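Local coordinates for protein beta-lactamase (Burkholderia cenocepacia, PDB 5E2G) that probably hydrolyses beta-lactams to substituted beta-amino acids, as a class-C member of the serine beta-lactamase and D-alanine carboxypeptidase superfamily, at residues I250-T253 against H254-Y257; E80-L83 against A84-A87. One frame throughout, in Å; residues are numbered along the deposited sequence.

Interaction 1: residues I250-T253 against H254-Y257; sequences IERT and HTGY
Thr255 turns back on Arg252 and grips its carbonyl oxygen twice. The hydroxyl OG1 of Thr255 donates to Arg252 O at 2.8 Å, while the amide Thr255 N reaches the same oxygen at 3.2 Å. Both come from the same face of the carbonyl plane, the amide well above it and the hydroxyl tilted by 23°. With OG1 anti to its own carbonyl carbon (chi1 -62°), the hydroxyl lies beside the Thr255 amide, where both can meet one acceptor. A bound water gives that oxygen a third donor at 2.7 Å from Arg252 O, and the same water hydrogen-bonds Tyr257 OH in the plane of the phenol ring.

The backbone here makes a type I beta turn from Arg252 to Thr255, carrying the chain from helix 244-252 into strand 256-260 of the large antiparallel sheet. One step earlier, His254 N donates to Glu251 O at 2.9 Å. Ile250 O is doubly used as well: Thr253 N donates to it, and Thr253 OG1 does so at 2.8 Å, lying in the carbonyl plane. That hydroxyl sits between its backbone N and carbonyl carbon (chi1 74°), which turns it back to Ile250 O.

Thr253 OG1 also packs 3.3 Å from CD2 of the buried His254 ring, the two side chains crossing at a slant. His254 NE2 finds its hydrogen-bond partner outside the turn, in Asn236 OD1, and Trp269 meets the imidazole edge-to-face.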
loop_
_atom_site.group_PDB
_atom_site.type_symbol
_atom_site.label_atom_id
_atom_site.label_comp_id
_atom_site.label_asym_id
_atom_site.label_seq_id
_atom_site.Cartn_x
_atom_site.Cartn_y
_atom_site.Cartn_z
ATOM N N ILE A 250 -7.352 -3.173 -11.704
ATOM C CA ILE A 250 -6.278 -2.314 -11.216
ATOM C C ILE A 250 -6.620 -0.849 -11.441
ATOM O O ILE A 250 -6.452 -0.011 -10.547
ATOM C CB ILE A 250 -4.946 -2.688 -11.886
ATOM C CG1 ILE A 250 -4.420 -4.005 -11.324
ATOM C CG2 ILE A 250 -3.923 -1.587 -11.679
ATOM C CD1 ILE A 250 -3.236 -4.549 -12.088
ATOM N N GLU A 251 -7.101 -0.513 -12.638
ATOM C CA GLU A 251 -7.404 0.889 -12.910
ATOM C C GLU A 251 -8.510 1.397 -11.992
ATOM O O GLU A 251 -8.457 2.536 -11.514
ATOM C CB GLU A 251 -7.784 1.092 -14.378
ATOM C CG GLU A 251 -7.773 2.565 -14.764
ATOM C CD GLU A 251 -8.141 2.829 -16.218
ATOM O OE1 GLU A 251 -8.588 1.886 -16.908
ATOM O OE2 GLU A 251 -7.984 3.985 -16.669
ATOM N N ARG A 252 -9.492 0.546 -11.690
ATOM C CA ARG A 252 -10.628 0.953 -10.878
ATOM C C ARG A 252 -10.251 1.247 -9.430
ATOM O O ARG A 252 -11.000 1.951 -8.749
ATOM C CB ARG A 252 -11.703 -0.122 -10.947
ATOM C CG ARG A 252 -13.103 0.422 -11.002
ATOM C CD ARG A 252 -14.065 -0.618 -11.536
ATOM N NE ARG A 252 -15.414 -0.382 -11.050
ATOM C CZ ARG A 252 -16.330 0.318 -11.706
ATOM N NH1 ARG A 252 -17.533 0.483 -11.175
ATOM N NH2 ARG A 252 -16.045 0.856 -12.890
ATOM N N THR A 253 -9.110 0.748 -8.936
ATOM C CA THR A 253 -8.647 1.182 -7.617
ATOM C C THR A 253 -8.204 2.646 -7.603
ATOM O O THR A 253 -7.881 3.167 -6.528
ATOM C CB THR A 253 -7.482 0.323 -7.119
ATOM O OG1 THR A 253 -6.300 0.673 -7.846
ATOM C CG2 THR A 253 -7.773 -1.168 -7.285
ATOM N N HIS A 254 -8.157 3.306 -8.761
ATOM C CA HIS A 254 -7.837 4.727 -8.850
ATOM C C HIS A 254 -9.079 5.605 -8.840
ATOM O O HIS A 254 -8.969 6.813 -9.073
ATOM C CB HIS A 254 -7.042 5.039 -10.124
ATOM C CG HIS A 254 -5.793 4.228 -10.295
ATOM N ND1 HIS A 254 -4.971 4.365 -11.392
ATOM C CD2 HIS A 254 -5.233 3.269 -9.524
ATOM C CE1 HIS A 254 -3.959 3.524 -11.291
ATOM N NE2 HIS A 254 -4.096 2.845 -10.168
ATOM N N THR A 255 -10.252 5.017 -8.625
ATOM C CA THR A 255 -11.491 5.779 -8.534
ATOM C C THR A 255 -11.456 6.672 -7.299
ATOM O O THR A 255 -11.126 6.207 -6.210
ATOM C CB THR A 255 -12.674 4.810 -8.467
ATOM O OG1 THR A 255 -12.719 4.027 -9.666
ATOM C CG2 THR A 255 -13.991 5.552 -8.286
ATOM N N GLY A 256 -11.788 7.952 -7.465
ATOM C CA GLY A 256 -11.765 8.896 -6.358
ATOM C C GLY A 256 -13.093 8.964 -5.629
ATOM O O GLY A 256 -14.097 9.357 -6.225
ATOM N N TYR A 257 -13.119 8.588 -4.350
ATOM C CA TYR A 257 -14.358 8.454 -3.587
ATOM C C TYR A 257 -14.605 9.565 -2.576
ATOM O O TYR A 257 -15.764 9.938 -2.360
ATOM C CB TYR A 257 -14.372 7.109 -2.852
ATOM C CG TYR A 257 -14.467 5.922 -3.774
ATOM C CD1 TYR A 257 -15.649 5.629 -4.435
ATOM C CD2 TYR A 257 -13.371 5.091 -3.983
ATOM C CE1 TYR A 257 -15.740 4.528 -5.283
ATOM C CE2 TYR A 257 -13.450 3.995 -4.825
ATOM C CZ TYR A 257 -14.634 3.714 -5.471
ATOM O OH TYR A 257 -14.711 2.625 -6.306
HETATM O O HOH W 1 -12.338 1.082 -6.566
#

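Interaction 2: residues E80-L83 against A84-A87; sequences ELSL and ADPA
Asp85 turns its carboxylate back to Ser82 and takes its amide, with OD2 2.7 Å from Ser82 N and an almost straight N-H...O angle of 172°. The amide meets the carboxylate from well above its plane. A chi1 of -68° sets CG of Asp85 anti to its carbonyl carbon and beside its own amide, which swings the acid over to the amide of Ser82. In the reverse direction Asp85 N donates to Ser82 O at 2.9 Å, closing a type I beta turn from Ser82 to Asp85. Ser82 and Asp85 are thus joined by two bonds of opposite sense, one from each backbone amide, and the other carboxylate oxygen, Asp85 OD1, packs 3.2 Å from Ser82 CB.

Ala84, at the exposed corner, is tied to Ser82 too. Its amide Ala84 N points to Ser82 OG at 3.0 Å with a bent N-H...O angle of 141°, an ST turn, and its methyl CB lies 3.4 Å from that hydroxyl oxygen. Having OG anti to the backbone N places the serine hydroxyl on this side of the turn.

The turn lies in the connection between helices 64-77 and 87-90. Leu81 packs on helices 64-77 and 150-164, and Leu83 on Leu105.

Asp85 OD2 is also hydrogen-bonded to Tyr90 OH, and Lys89 NZ makes a long, weak ion pair with it. With Ser82 N and Tyr90 OH both bonded to OD2 and a lysine near, the carboxylate is probably ionised, and the bonds from Ser82 N and Tyr90 OH would restrain its rotation.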
loop_
_atom_site.group_PDB
_atom_site.type_symbol
_atom_site.label_atom_id
_atom_site.label_comp_id
_atom_site.label_asym_id
_atom_site.label_seq_id
_atom_site.Cartn_x
_atom_site.Cartn_y
_atom_site.Cartn_z
ATOM N N GLU A 80 -18.219 -11.181 -7.974
ATOM C CA GLU A 80 -18.234 -11.962 -6.749
ATOM C C GLU A 80 -18.559 -11.112 -5.538
ATOM O O GLU A 80 -18.962 -11.656 -4.506
ATOM C CB GLU A 80 -16.897 -12.668 -6.582
ATOM C CG GLU A 80 -16.461 -13.314 -7.881
ATOM C CD GLU A 80 -15.255 -14.193 -7.721
ATOM O OE1 GLU A 80 -15.324 -15.149 -6.920
ATOM O OE2 GLU A 80 -14.233 -13.926 -8.395
ATOM N N LEU A 81 -18.406 -9.795 -5.652
ATOM C CA LEU A 81 -18.831 -8.880 -4.606
ATOM C C LEU A 81 -19.181 -7.538 -5.228
ATOM O O LEU A 81 -18.860 -7.253 -6.383
ATOM C CB LEU A 81 -17.760 -8.706 -3.520
ATOM C CG LEU A 81 -16.384 -8.131 -3.866
ATOM C CD1 LEU A 81 -16.375 -6.605 -3.989
ATOM C CD2 LEU A 81 -15.392 -8.582 -2.818
ATOM N N SER A 82 -19.841 -6.712 -4.427
ATOM C CA SER A 82 -19.989 -5.291 -4.690
ATOM C C SER A 82 -19.300 -4.525 -3.571
ATOM O O SER A 82 -19.378 -4.919 -2.406
ATOM C CB SER A 82 -21.466 -4.893 -4.778
ATOM O OG SER A 82 -21.630 -3.495 -4.624
ATOM N N LEU A 83 -18.597 -3.449 -3.925
ATOM C CA LEU A 83 -18.022 -2.601 -2.887
ATOM C C LEU A 83 -19.096 -1.998 -1.992
ATOM O O LEU A 83 -18.804 -1.632 -0.848
ATOM C CB LEU A 83 -17.176 -1.499 -3.508
ATOM C CG LEU A 83 -15.904 -1.975 -4.198
ATOM C CD1 LEU A 83 -15.138 -0.765 -4.696
ATOM C CD2 LEU A 83 -15.054 -2.816 -3.251
ATOM N N ALA A 84 -20.328 -1.901 -2.483
ATOM C CA ALA A 84 -21.447 -1.435 -1.683
ATOM C C ALA A 84 -22.026 -2.516 -0.781
ATOM O O ALA A 84 -22.951 -2.226 -0.016
ATOM C CB ALA A 84 -22.543 -0.885 -2.595
ATOM N N ASP A 85 -21.515 -3.740 -0.845
ATOM C CA ASP A 85 -22.015 -4.797 0.020
ATOM C C ASP A 85 -21.725 -4.471 1.484
ATOM O O ASP A 85 -20.634 -3.981 1.806
ATOM C CB ASP A 85 -21.377 -6.140 -0.338
ATOM C CG ASP A 85 -21.818 -6.660 -1.698
ATOM O OD1 ASP A 85 -22.844 -6.175 -2.226
ATOM O OD2 ASP A 85 -21.143 -7.566 -2.228
ATOM N N PRO A 86 -22.661 -4.741 2.395
ATOM C CA PRO A 86 -22.377 -4.574 3.820
ATOM C C PRO A 86 -21.579 -5.750 4.349
ATOM O O PRO A 86 -21.692 -6.876 3.860
ATOM C CB PRO A 86 -23.773 -4.537 4.448
ATOM C CG PRO A 86 -24.563 -5.440 3.563
ATOM C CD PRO A 86 -24.025 -5.243 2.166
ATOM N N ALA A 87 -20.752 -5.469 5.359
ATOM C CA ALA A 87 -19.984 -6.537 5.986
ATOM C C ALA A 87 -20.897 -7.655 6.455
ATOM O O ALA A 87 -20.533 -8.833 6.374
ATOM C CB ALA A 87 -19.164 -5.989 7.152
#

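Overall arrangement
Along the chain, helix 64-77 comes first, and interaction 2 (80-87) follows as a tight turn leading on to helix 87-90. Interaction 1 (250-257) comes much later, closing an equally short turn between helix 244-252 and strand 256-260. The two are in series, neither nested nor crossing, and their centres lie about 16 Å apart on the same side of the chain's centre. They meet directly where Tyr257 OH packs 3.8 Å from Leu83 CD1. Helix 64-77 lies by both: Thr253 touches Ser73, and Leu81 touches Ala75. A salt bridge from Glu80 to Arg245 adds a second link, joining the loop after helix 64-77 to helix 244-252.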